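Local coordinates for glycosyl transferases group 1 family protein (Francisella tularensis subsp. tularensis, PDB 5I45), which probably transfers a sugar from an activated donor to an acceptor, as a GT-B-type glycosyltransferase of which this chain is the C-terminal domain, at residues Lys24-Phe35 and Ile105-Val116; Leu129-Ala137 and Arg181-Val192. One frame throughout, in Å; residues are numbered along the deposited sequence.

Interaction 1: Lys24-Phe35 and Ile105-Val116; sequences KKIPGKYGIGIF and IPSWYRALDIVV
Phe35 and Tyr109 lie face against face in an offset stack, ring centroids 3.9 Å apart and planes 11° from parallel, with Leu112 CD1 meeting Phe35 CE1 obliquely at 3.6 Å and Trp108 CB reaching the phenyl edge. On the same helix, Lys24 runs across the indole of Trp108. A bend at chi2 (-60°) lays the lysine chain over that face, its CE above the six-membered ring and NZ 4.0 Å from the five-membered centroid, 8° off the normal: a CH-pi contact and a cation-pi contact from one side chain. The same NZ donates to Ser107 OG at 2.8 Å, a hydroxyl also bonded to the carbonyl of Glu104. Ile26 CD1 touches the indole edge.

Behind these side chains, strands 30-35 and 114-116 run parallel. Gly33 N donates to Ile114 O (3.0 Å), and Val116 N to Gly33 O (2.8 Å). Gly31 O receives Asp113 N and, weakly, Ile114 N. Leu112 CD2 packs 3.6 Å from Gly31 C, against backbone that carries no side chain. One water joins Gly31 N, Ala111 O and Asp113 OD1, while Asp113 OD2 makes a salt bridge to Arg181. Aromatic and aliphatic contacts thus hold helix to sheet, while the ammonium group of Lys24, over the indole face, ties the helix to the chain before strand 30-35.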
loop_
_atom_site.group_PDB
_atom_site.type_symbol
_atom_site.label_atom_id
_atom_site.label_comp_id
_atom_site.label_asym_id
_atom_site.label_seq_id
_atom_site.Cartn_x
_atom_site.Cartn_y
_atom_site.Cartn_z
ATOM N N LYS A 24 -8.327 6.836 -12.109
ATOM C CA LYS A 24 -7.328 5.829 -12.557
ATOM C C LYS A 24 -7.886 4.818 -13.558
ATOM O O LYS A 24 -7.132 4.090 -14.199
ATOM C CB LYS A 24 -6.723 5.103 -11.353
ATOM C CG LYS A 24 -5.946 6.023 -10.397
ATOM C CD LYS A 24 -4.784 6.716 -11.085
ATOM C CE LYS A 24 -3.859 7.402 -10.097
ATOM N NZ LYS A 24 -2.787 8.141 -10.801
ATOM N N LYS A 25 -9.195 4.770 -13.692
ATOM C CA LYS A 25 -9.876 3.879 -14.653
ATOM C C LYS A 25 -9.512 2.419 -14.451
ATOM O O LYS A 25 -9.176 1.690 -15.413
ATOM C CB LYS A 25 -9.657 4.316 -16.108
ATOM C CG LYS A 25 -10.096 5.759 -16.366
ATOM C CD LYS A 25 -11.578 6.029 -16.134
ATOM C CE LYS A 25 -12.438 6.034 -17.390
ATOM N NZ LYS A 25 -12.835 4.706 -17.958
ATOM N N ILE A 26 -9.568 1.993 -13.201
ATOM C CA ILE A 26 -9.376 0.581 -12.897
ATOM C C ILE A 26 -10.529 0.075 -12.067
ATOM O O ILE A 26 -11.208 0.825 -11.402
ATOM C CB ILE A 26 -8.004 0.264 -12.287
ATOM C CG1 ILE A 26 -7.721 1.141 -11.084
ATOM C CG2 ILE A 26 -6.915 0.416 -13.348
ATOM C CD1 ILE A 26 -6.466 0.759 -10.320
ATOM N N PRO A 27 -10.768 -1.229 -12.110
ATOM C CA PRO A 27 -11.969 -1.749 -11.452
ATOM C C PRO A 27 -11.979 -1.593 -9.930
ATOM O O PRO A 27 -10.919 -1.570 -9.304
ATOM C CB PRO A 27 -12.018 -3.237 -11.907
ATOM C CG PRO A 27 -10.714 -3.526 -12.464
ATOM C CD PRO A 27 -10.041 -2.266 -12.860
ATOM N N GLY A 28 -13.168 -1.451 -9.376
ATOM C CA GLY A 28 -13.394 -1.313 -7.958
ATOM C C GLY A 28 -13.634 0.106 -7.531
ATOM O O GLY A 28 -13.537 1.050 -8.319
ATOM N N LYS A 29 -13.911 0.266 -6.246
ATOM C CA LYS A 29 -14.214 1.576 -5.687
ATOM C C LYS A 29 -13.173 2.106 -4.699
ATOM O O LYS A 29 -13.079 3.303 -4.476
ATOM C CB LYS A 29 -15.583 1.521 -5.017
ATOM C CG LYS A 29 -16.716 1.352 -6.022
ATOM C CD LYS A 29 -18.067 1.232 -5.339
ATOM C CE LYS A 29 -19.162 0.906 -6.337
ATOM N NZ LYS A 29 -19.335 2.015 -7.303
ATOM N N TYR A 30 -12.401 1.203 -4.112
ATOM C CA TYR A 30 -11.412 1.537 -3.055
ATOM C C TYR A 30 -10.167 0.746 -3.336
ATOM O O TYR A 30 -10.244 -0.423 -3.741
ATOM C CB TYR A 30 -11.941 1.140 -1.667
ATOM C CG TYR A 30 -13.273 1.731 -1.334
ATOM C CD1 TYR A 30 -13.372 3.029 -0.824
ATOM C CD2 TYR A 30 -14.440 1.022 -1.563
ATOM C CE1 TYR A 30 -14.615 3.590 -0.536
ATOM C CE2 TYR A 30 -15.689 1.576 -1.294
ATOM C CZ TYR A 30 -15.766 2.858 -0.794
ATOM O OH TYR A 30 -17.021 3.373 -0.511
ATOM N N GLY A 31 -9.018 1.365 -3.102
ATOM C CA GLY A 31 -7.750 0.755 -3.393
ATOM C C GLY A 31 -6.778 0.540 -2.264
ATOM O O GLY A 31 -6.707 1.317 -1.301
ATOM N N ILE A 32 -5.996 -0.498 -2.432
ATOM C CA ILE A 32 -4.878 -0.877 -1.567
ATOM C C ILE A 32 -3.651 -0.937 -2.444
ATOM O O ILE A 32 -3.730 -1.566 -3.511
ATOM C CB ILE A 32 -5.083 -2.271 -0.944
ATOM C CG1 ILE A 32 -6.381 -2.362 -0.171
ATOM C CG2 ILE A 32 -3.882 -2.686 -0.112
ATOM C CD1 ILE A 32 -6.932 -3.774 -0.212
ATOM N N GLY A 33 -2.521 -0.373 -2.051
ATOM C CA GLY A 33 -1.344 -0.408 -2.882
ATOM C C GLY A 33 -0.077 -0.830 -2.172
ATOM O O GLY A 33 0.058 -0.710 -0.938
ATOM N N ILE A 34 0.867 -1.306 -2.985
ATOM C CA ILE A 34 2.226 -1.569 -2.577
ATOM C C ILE A 34 3.147 -0.926 -3.622
ATOM O O ILE A 34 2.939 -1.089 -4.819
ATOM C CB ILE A 34 2.542 -3.074 -2.357
ATOM C CG1 ILE A 34 3.958 -3.232 -1.782
ATOM C CG2 ILE A 34 2.365 -3.896 -3.612
ATOM C CD1 ILE A 34 4.240 -4.590 -1.185
ATOM N N PHE A 35 4.126 -0.181 -3.144
ATOM C CA PHE A 35 5.016 0.599 -3.993
ATOM C C PHE A 35 6.411 0.040 -4.028
ATOM O O PHE A 35 6.927 -0.393 -3.003
ATOM C CB PHE A 35 5.082 2.048 -3.452
ATOM C CG PHE A 35 3.833 2.814 -3.671
ATOM C CD1 PHE A 35 2.739 2.628 -2.850
ATOM C CD2 PHE A 35 3.743 3.742 -4.717
ATOM C CE1 PHE A 35 1.587 3.374 -3.049
ATOM C CE2 PHE A 35 2.586 4.462 -4.920
ATOM C CZ PHE A 35 1.504 4.270 -4.102
ATOM N N ILE A 105 3.393 8.729 -9.187
ATOM C CA ILE A 105 3.503 8.147 -7.862
ATOM C C ILE A 105 2.724 8.917 -6.770
ATOM O O ILE A 105 1.842 8.342 -6.146
ATOM C CB ILE A 105 4.984 7.929 -7.506
ATOM C CG1 ILE A 105 5.612 7.002 -8.540
ATOM C CG2 ILE A 105 5.123 7.374 -6.102
ATOM C CD1 ILE A 105 4.847 5.720 -8.730
ATOM N N PRO A 106 3.042 10.201 -6.531
ATOM C CA PRO A 106 2.227 10.963 -5.545
ATOM C C PRO A 106 0.712 10.867 -5.816
ATOM O O PRO A 106 -0.101 10.746 -4.876
ATOM C CB PRO A 106 2.750 12.399 -5.691
ATOM C CG PRO A 106 4.168 12.226 -6.157
ATOM C CD PRO A 106 4.189 11.005 -7.026
ATOM N N SER A 107 0.324 10.844 -7.095
ATOM C CA SER A 107 -1.093 10.742 -7.417
ATOM C C SER A 107 -1.657 9.389 -7.010
ATOM O O SER A 107 -2.850 9.288 -6.723
ATOM C CB SER A 107 -1.374 10.976 -8.924
ATOM O OG SER A 107 -0.919 9.921 -9.719
ATOM N N TRP A 108 -0.833 8.347 -7.057
ATOM C CA TRP A 108 -1.309 7.033 -6.626
ATOM C C TRP A 108 -1.589 7.015 -5.145
ATOM O O TRP A 108 -2.603 6.502 -4.719
ATOM C CB TRP A 108 -0.343 5.894 -7.001
ATOM C CG TRP A 108 -0.607 5.357 -8.348
ATOM C CD1 TRP A 108 0.122 5.549 -9.473
ATOM C CD2 TRP A 108 -1.738 4.580 -8.730
ATOM N NE1 TRP A 108 -0.450 4.898 -10.525
ATOM C CE2 TRP A 108 -1.604 4.300 -10.101
ATOM C CE3 TRP A 108 -2.838 4.074 -8.041
ATOM C CZ2 TRP A 108 -2.546 3.544 -10.806
ATOM C CZ3 TRP A 108 -3.768 3.315 -8.750
ATOM C CH2 TRP A 108 -3.608 3.062 -10.089
ATOM N N TYR A 109 -0.716 7.605 -4.338
ATOM C CA TYR A 109 -0.997 7.652 -2.908
ATOM C C TYR A 109 -2.335 8.340 -2.659
ATOM O O TYR A 109 -3.116 7.902 -1.806
ATOM C CB TYR A 109 0.097 8.358 -2.126
ATOM C CG TYR A 109 1.364 7.565 -1.979
ATOM C CD1 TYR A 109 1.418 6.479 -1.128
ATOM C CD2 TYR A 109 2.510 7.902 -2.676
ATOM C CE1 TYR A 109 2.582 5.778 -0.941
ATOM C CE2 TYR A 109 3.675 7.178 -2.506
ATOM C CZ TYR A 109 3.689 6.128 -1.632
ATOM O OH TYR A 109 4.848 5.402 -1.443
ATOM N N ARG A 110 -2.607 9.385 -3.436
ATOM C CA ARG A 110 -3.868 10.133 -3.292
ATOM C C ARG A 110 -5.115 9.346 -3.661
ATOM O O ARG A 110 -6.221 9.716 -3.277
ATOM C CB ARG A 110 -3.805 11.430 -4.109
ATOM C CG ARG A 110 -3.008 12.498 -3.419
ATOM C CD ARG A 110 -3.122 13.853 -4.094
ATOM N NE ARG A 110 -2.230 14.012 -5.239
ATOM C CZ ARG A 110 -0.936 14.325 -5.153
ATOM N NH1 ARG A 110 -0.338 14.475 -3.953
ATOM N NH2 ARG A 110 -0.227 14.472 -6.276
ATOM N N ALA A 111 -4.945 8.268 -4.415
ATOM C CA ALA A 111 -6.052 7.426 -4.842
ATOM C C ALA A 111 -6.290 6.234 -3.916
ATOM O O ALA A 111 -7.316 5.568 -4.056
ATOM C CB ALA A 111 -5.818 6.929 -6.260
ATOM N N LEU A 112 -5.358 5.970 -2.985
ATOM C CA LEU A 112 -5.414 4.740 -2.181
ATOM C C LEU A 112 -5.866 4.936 -0.749
ATOM O O LEU A 112 -5.448 5.882 -0.081
ATOM C CB LEU A 112 -4.006 4.109 -2.144
ATOM C CG LEU A 112 -3.494 3.641 -3.499
ATOM C CD1 LEU A 112 -2.002 3.364 -3.421
ATOM C CD2 LEU A 112 -4.277 2.466 -4.048
ATOM N N ASP A 113 -6.733 4.048 -0.254
ATOM C CA ASP A 113 -7.123 4.059 1.143
ATOM C C ASP A 113 -6.095 3.429 2.065
ATOM O O ASP A 113 -5.961 3.849 3.189
ATOM C CB ASP A 113 -8.478 3.388 1.356
ATOM C CG ASP A 113 -9.620 4.327 1.104
ATOM O OD1 ASP A 113 -9.929 4.634 -0.053
ATOM O OD2 ASP A 113 -10.183 4.823 2.107
ATOM N N ILE A 114 -5.425 2.383 1.572
ATOM C CA ILE A 114 -4.482 1.612 2.403
ATOM C C ILE A 114 -3.226 1.405 1.613
ATOM O O ILE A 114 -3.307 1.111 0.409
ATOM C CB ILE A 114 -5.093 0.252 2.792
ATOM C CG1 ILE A 114 -6.421 0.423 3.538
ATOM C CG2 ILE A 114 -4.080 -0.596 3.554
ATOM C CD1 ILE A 114 -7.210 -0.857 3.758
ATOM N N VAL A 115 -2.081 1.503 2.265
ATOM C CA VAL A 115 -0.784 1.183 1.670
ATOM C C VAL A 115 -0.100 0.151 2.539
ATOM O O VAL A 115 -0.102 0.262 3.768
ATOM C CB VAL A 115 0.104 2.429 1.471
ATOM C CG1 VAL A 115 1.506 2.038 1.009
ATOM C CG2 VAL A 115 -0.524 3.334 0.442
ATOM N N VAL A 116 0.455 -0.878 1.879
ATOM C CA VAL A 116 1.232 -1.899 2.562
ATOM C C VAL A 116 2.699 -1.742 2.248
ATOM O O VAL A 116 3.056 -1.619 1.102
ATOM C CB VAL A 116 0.755 -3.319 2.190
ATOM C CG1 VAL A 116 1.560 -4.363 2.922
ATOM C CG2 VAL A 116 -0.728 -3.476 2.524
HETATM O O HOH W 1 -9.191 4.211 -2.633
HETATM O O HOH W 2 4.483 0.294 -0.301
#

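Interaction 2: Leu129-Ala137 and Arg181-Val192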
loop_
_atom_site.group_PDB
_atom_site.type_symbol
_atom_site.label_atom_id
_atom_site.label_comp_id
_atom_site.label_asym_id
_atom_site.label_seq_id
_atom_site.Cartn_x
_atom_site.Cartn_y
_atom_site.Cartn_z
ATOM N N LEU A 129 6.139 6.967 5.138
ATOM C CA LEU A 129 5.967 8.403 5.348
ATOM C C LEU A 129 5.177 9.066 4.225
ATOM O O LEU A 129 4.325 9.925 4.485
ATOM C CB LEU A 129 7.305 9.094 5.520
ATOM C CG LEU A 129 8.093 8.683 6.745
ATOM C CD1 LEU A 129 9.449 9.346 6.704
ATOM C CD2 LEU A 129 7.356 9.037 8.018
ATOM N N GLU A 130 5.455 8.689 2.986
ATOM C CA GLU A 130 4.748 9.254 1.827
ATOM C C GLU A 130 3.255 8.903 1.925
ATOM O O GLU A 130 2.390 9.742 1.650
ATOM C CB GLU A 130 5.355 8.709 0.536
ATOM C CG GLU A 130 6.743 9.256 0.196
ATOM C CD GLU A 130 7.471 8.471 -0.908
ATOM O OE1 GLU A 130 6.932 7.515 -1.460
ATOM O OE2 GLU A 130 8.635 8.816 -1.211
ATOM N N ALA A 131 2.972 7.660 2.289
ATOM C CA ALA A 131 1.593 7.185 2.423
ATOM C C ALA A 131 0.881 7.928 3.553
ATOM O O ALA A 131 -0.254 8.382 3.386
ATOM C CB ALA A 131 1.561 5.704 2.660
HETATM N N MSE A 132 1.540 8.061 4.699
HETATM C CA MSE A 132 0.952 8.765 5.830
HETATM C C MSE A 132 0.727 10.230 5.542
HETATM O O MSE A 132 -0.290 10.790 5.939
HETATM C CB MSE A 132 1.850 8.565 7.061
HETATM C CG MSE A 132 1.847 7.086 7.476
HETATM SE SE MSE A 132 3.366 6.562 8.618
HETATM C CE MSE A 132 2.622 7.138 10.378
ATOM N N ALA A 133 1.663 10.856 4.845
ATOM C CA ALA A 133 1.499 12.264 4.443
ATOM C C ALA A 133 0.300 12.437 3.511
ATOM O O ALA A 133 -0.266 13.535 3.443
ATOM C CB ALA A 133 2.779 12.775 3.803
ATOM N N SER A 134 -0.062 11.364 2.819
ATOM C CA SER A 134 -1.198 11.405 1.922
ATOM C C SER A 134 -2.487 10.935 2.582
ATOM O O SER A 134 -3.500 10.819 1.917
ATOM C CB SER A 134 -0.919 10.543 0.694
ATOM O OG SER A 134 0.338 10.857 0.103
ATOM N N LYS A 135 -2.435 10.667 3.886
ATOM C CA LYS A 135 -3.560 10.192 4.653
ATOM C C LYS A 135 -4.076 8.815 4.207
ATOM O O LYS A 135 -5.255 8.501 4.279
ATOM C CB LYS A 135 -4.669 11.256 4.758
ATOM C CG LYS A 135 -5.328 11.313 6.124
ATOM C CD LYS A 135 -6.342 12.430 6.277
ATOM C CE LYS A 135 -5.758 13.840 6.303
ATOM N NZ LYS A 135 -6.832 14.829 6.590
ATOM N N CYS A 136 -3.134 7.986 3.795
ATOM C CA CYS A 136 -3.394 6.544 3.571
ATOM C C CYS A 136 -3.192 5.830 4.902
ATOM O O CYS A 136 -2.298 6.188 5.674
ATOM C CB CYS A 136 -2.408 5.949 2.577
ATOM S SG CYS A 136 -2.291 6.777 1.014
ATOM N N ALA A 137 -3.984 4.803 5.196
ATOM C CA ALA A 137 -3.719 3.966 6.373
ATOM C C ALA A 137 -2.587 3.018 6.014
ATOM O O ALA A 137 -2.667 2.389 4.954
ATOM C CB ALA A 137 -4.965 3.204 6.745
ATOM N N ARG A 181 -10.318 2.984 10.301
ATOM C CA ARG A 181 -9.350 3.237 9.237
ATOM C C ARG A 181 -9.069 4.722 9.097
ATOM O O ARG A 181 -7.920 5.141 8.999
ATOM C CB ARG A 181 -9.814 2.650 7.889
ATOM C CG ARG A 181 -8.798 2.824 6.776
ATOM C CD ARG A 181 -9.186 2.206 5.463
ATOM N NE ARG A 181 -10.207 2.932 4.738
ATOM C CZ ARG A 181 -11.477 2.581 4.547
ATOM N NH1 ARG A 181 -12.034 1.523 5.109
ATOM N NH2 ARG A 181 -12.214 3.323 3.737
ATOM N N TYR A 182 -10.125 5.513 9.067
ATOM C CA TYR A 182 -9.940 6.960 8.903
ATOM C C TYR A 182 -9.217 7.600 10.088
ATOM O O TYR A 182 -8.413 8.515 9.885
ATOM C CB TYR A 182 -11.268 7.670 8.600
ATOM C CG TYR A 182 -11.883 7.299 7.243
ATOM C CD1 TYR A 182 -11.109 7.207 6.103
ATOM C CD2 TYR A 182 -13.230 7.070 7.119
ATOM C CE1 TYR A 182 -11.661 6.888 4.868
ATOM C CE2 TYR A 182 -13.802 6.754 5.891
ATOM C CZ TYR A 182 -13.003 6.656 4.770
ATOM O OH TYR A 182 -13.562 6.354 3.525
ATOM N N LYS A 183 -9.467 7.107 11.295
ATOM C CA LYS A 183 -8.775 7.615 12.462
ATOM C C LYS A 183 -7.285 7.259 12.466
ATOM O O LYS A 183 -6.450 8.106 12.756
ATOM C CB LYS A 183 -9.463 7.148 13.724
ATOM C CG LYS A 183 -8.727 7.529 14.992
ATOM C CD LYS A 183 -9.671 7.989 16.070
ATOM C CE LYS A 183 -9.030 7.804 17.427
ATOM N NZ LYS A 183 -7.597 7.417 17.245
ATOM N N ILE A 184 -6.974 6.007 12.125
ATOM C CA ILE A 184 -5.588 5.560 12.006
ATOM C C ILE A 184 -4.849 6.411 10.974
ATOM O O ILE A 184 -3.774 6.907 11.238
ATOM C CB ILE A 184 -5.550 4.071 11.585
ATOM C CG1 ILE A 184 -6.034 3.185 12.734
ATOM C CG2 ILE A 184 -4.171 3.649 11.079
ATOM C CD1 ILE A 184 -5.128 3.075 13.907
ATOM N N ALA A 185 -5.500 6.603 9.826
ATOM C CA ALA A 185 -4.894 7.379 8.733
ATOM C C ALA A 185 -4.637 8.842 9.127
ATOM O O ALA A 185 -3.578 9.380 8.854
ATOM C CB ALA A 185 -5.732 7.295 7.468
ATOM N N GLN A 186 -5.629 9.458 9.757
ATOM C CA GLN A 186 -5.486 10.814 10.252
ATOM C C GLN A 186 -4.373 10.903 11.289
ATOM O O GLN A 186 -3.581 11.854 11.269
ATOM C CB GLN A 186 -6.803 11.288 10.807
ATOM C CG GLN A 186 -6.776 12.723 11.303
ATOM C CD GLN A 186 -6.681 13.738 10.186
ATOM O OE1 GLN A 186 -7.493 13.730 9.264
ATOM N NE2 GLN A 186 -5.701 14.624 10.249
ATOM N N ASN A 187 -4.300 9.948 12.209
ATOM C CA ASN A 187 -3.252 9.979 13.202
ATOM C C ASN A 187 -1.865 9.884 12.544
ATOM O O ASN A 187 -0.939 10.562 12.958
ATOM C CB ASN A 187 -3.414 8.837 14.196
ATOM C CG ASN A 187 -4.623 8.984 15.104
ATOM O OD1 ASN A 187 -5.066 7.998 15.729
ATOM N ND2 ASN A 187 -5.154 10.186 15.226
ATOM N N GLY A 188 -1.728 9.024 11.530
ATOM C CA GLY A 188 -0.454 8.918 10.799
ATOM C C GLY A 188 -0.084 10.233 10.109
ATOM O O GLY A 188 1.053 10.677 10.151
ATOM N N TYR A 189 -1.094 10.835 9.483
ATOM C CA TYR A 189 -0.915 12.146 8.850
ATOM C C TYR A 189 -0.449 13.207 9.875
ATOM O O TYR A 189 0.505 13.941 9.606
ATOM C CB TYR A 189 -2.233 12.566 8.183
ATOM C CG TYR A 189 -2.198 13.964 7.670
ATOM C CD1 TYR A 189 -2.539 15.048 8.491
ATOM C CD2 TYR A 189 -1.752 14.233 6.379
ATOM C CE1 TYR A 189 -2.454 16.337 8.035
ATOM C CE2 TYR A 189 -1.681 15.513 5.904
ATOM C CZ TYR A 189 -2.008 16.583 6.757
ATOM O OH TYR A 189 -1.915 17.877 6.323
ATOM N N ASP A 190 -1.119 13.243 11.024
ATOM C CA ASP A 190 -0.778 14.223 12.057
ATOM C C ASP A 190 0.663 14.042 12.524
ATOM O O ASP A 190 1.363 15.009 12.760
ATOM C CB ASP A 190 -1.740 14.123 13.234
ATOM C CG ASP A 190 -3.138 14.620 12.900
ATOM O OD1 ASP A 190 -3.313 15.295 11.873
ATOM O OD2 ASP A 190 -4.090 14.327 13.646
ATOM N N LEU A 191 1.079 12.795 12.683
ATOM C CA LEU A 191 2.422 12.514 13.105
ATOM C C LEU A 191 3.445 12.965 12.080
ATOM O O LEU A 191 4.390 13.663 12.411
ATOM C CB LEU A 191 2.607 11.018 13.379
ATOM C CG LEU A 191 4.048 10.580 13.653
ATOM C CD1 LEU A 191 4.519 11.136 14.970
ATOM C CD2 LEU A 191 4.130 9.071 13.657
ATOM N N VAL A 192 3.259 12.583 10.818
ATOM C CA VAL A 192 4.299 12.889 9.837
ATOM C C VAL A 192 4.365 14.369 9.484
ATOM O O VAL A 192 5.457 14.911 9.308
ATOM C CB VAL A 192 4.236 11.945 8.616
ATOM C CG1 VAL A 192 4.284 10.503 9.105
ATOM C CG2 VAL A 192 2.999 12.225 7.772
HETATM O O HOH W 3 -1.580 7.657 7.909
#
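Lys135 is carried over the face of Tyr189 by two torsions: chi3 of the lysine (-69°) bends an otherwise extended chain, and chi1 of the tyrosine (172°) sets its ring anti to the backbone N. Lysine CE lies 3.8 Å above the ring plane, offset toward the rim, in a CH-pi contact. NZ follows over the same face at 4.8 Å from the ring centroid, a long cation-pi approach. Gln186, bent at chi2, runs alongside the lysine and presents OE1 to NZ at 3.0 Å; its NE2 donates to Asp190 OD1, so both ends of the amide are engaged and its rotation is fixed.

The tyrosine edge meets the end of helix 126-133, with Ala133 O 3.4 Å from Tyr189 CD2. That helix finishes in a Schellman motif, Cys136 N bonding to Ala131 O and Lys135 N to Met132 O, with Lys135 at positive phi. Tyr189 CA also approaches Met132 O in a CA-H...O contact.

On the apolar flank, Val192 CG1 touches Leu129 CD2 at 3.6 Å and Met132 CB. The selenomethionine Met132 turns at chi3 to place CE 3.6 Å from Gly188 CA, where the helix has no side chain. One turn before Tyr189, Ala185 CB packs on Lys135 O, and a water donates to both Cys136 O and Ala185 O.

The axes of 129-133 and 181-192 approach to 8.2 Å at 111°, and helix 178-195 also meets the turn into strand 137-140, whose Ala137 pairs with Asp113 and Val115, while Arg181 touches Ile114.

Overall arrangement
Interaction 1 closes before interaction 2 opens along the chain, and their centres lie 14 Å apart. The first joins neighbouring strands 30-35 and 114-117 of the parallel sheet and the helix 104-111 leading into the second strand; the other packs helix 126-133 and its exit turn against helix 178-195. The next strand, 137-140, connects them: Val115 N lies 2.9 Å from Ala137 O, a probable hydrogen bond. A further link is Tyr109 CB against Ser134 OG at 3.4 Å. Together they tie the middle of the sheet to helix 178-195 near the end of the chain in a Rossmann-like domain, consistent with the C-terminal half of a GT-B glycosyltransferase.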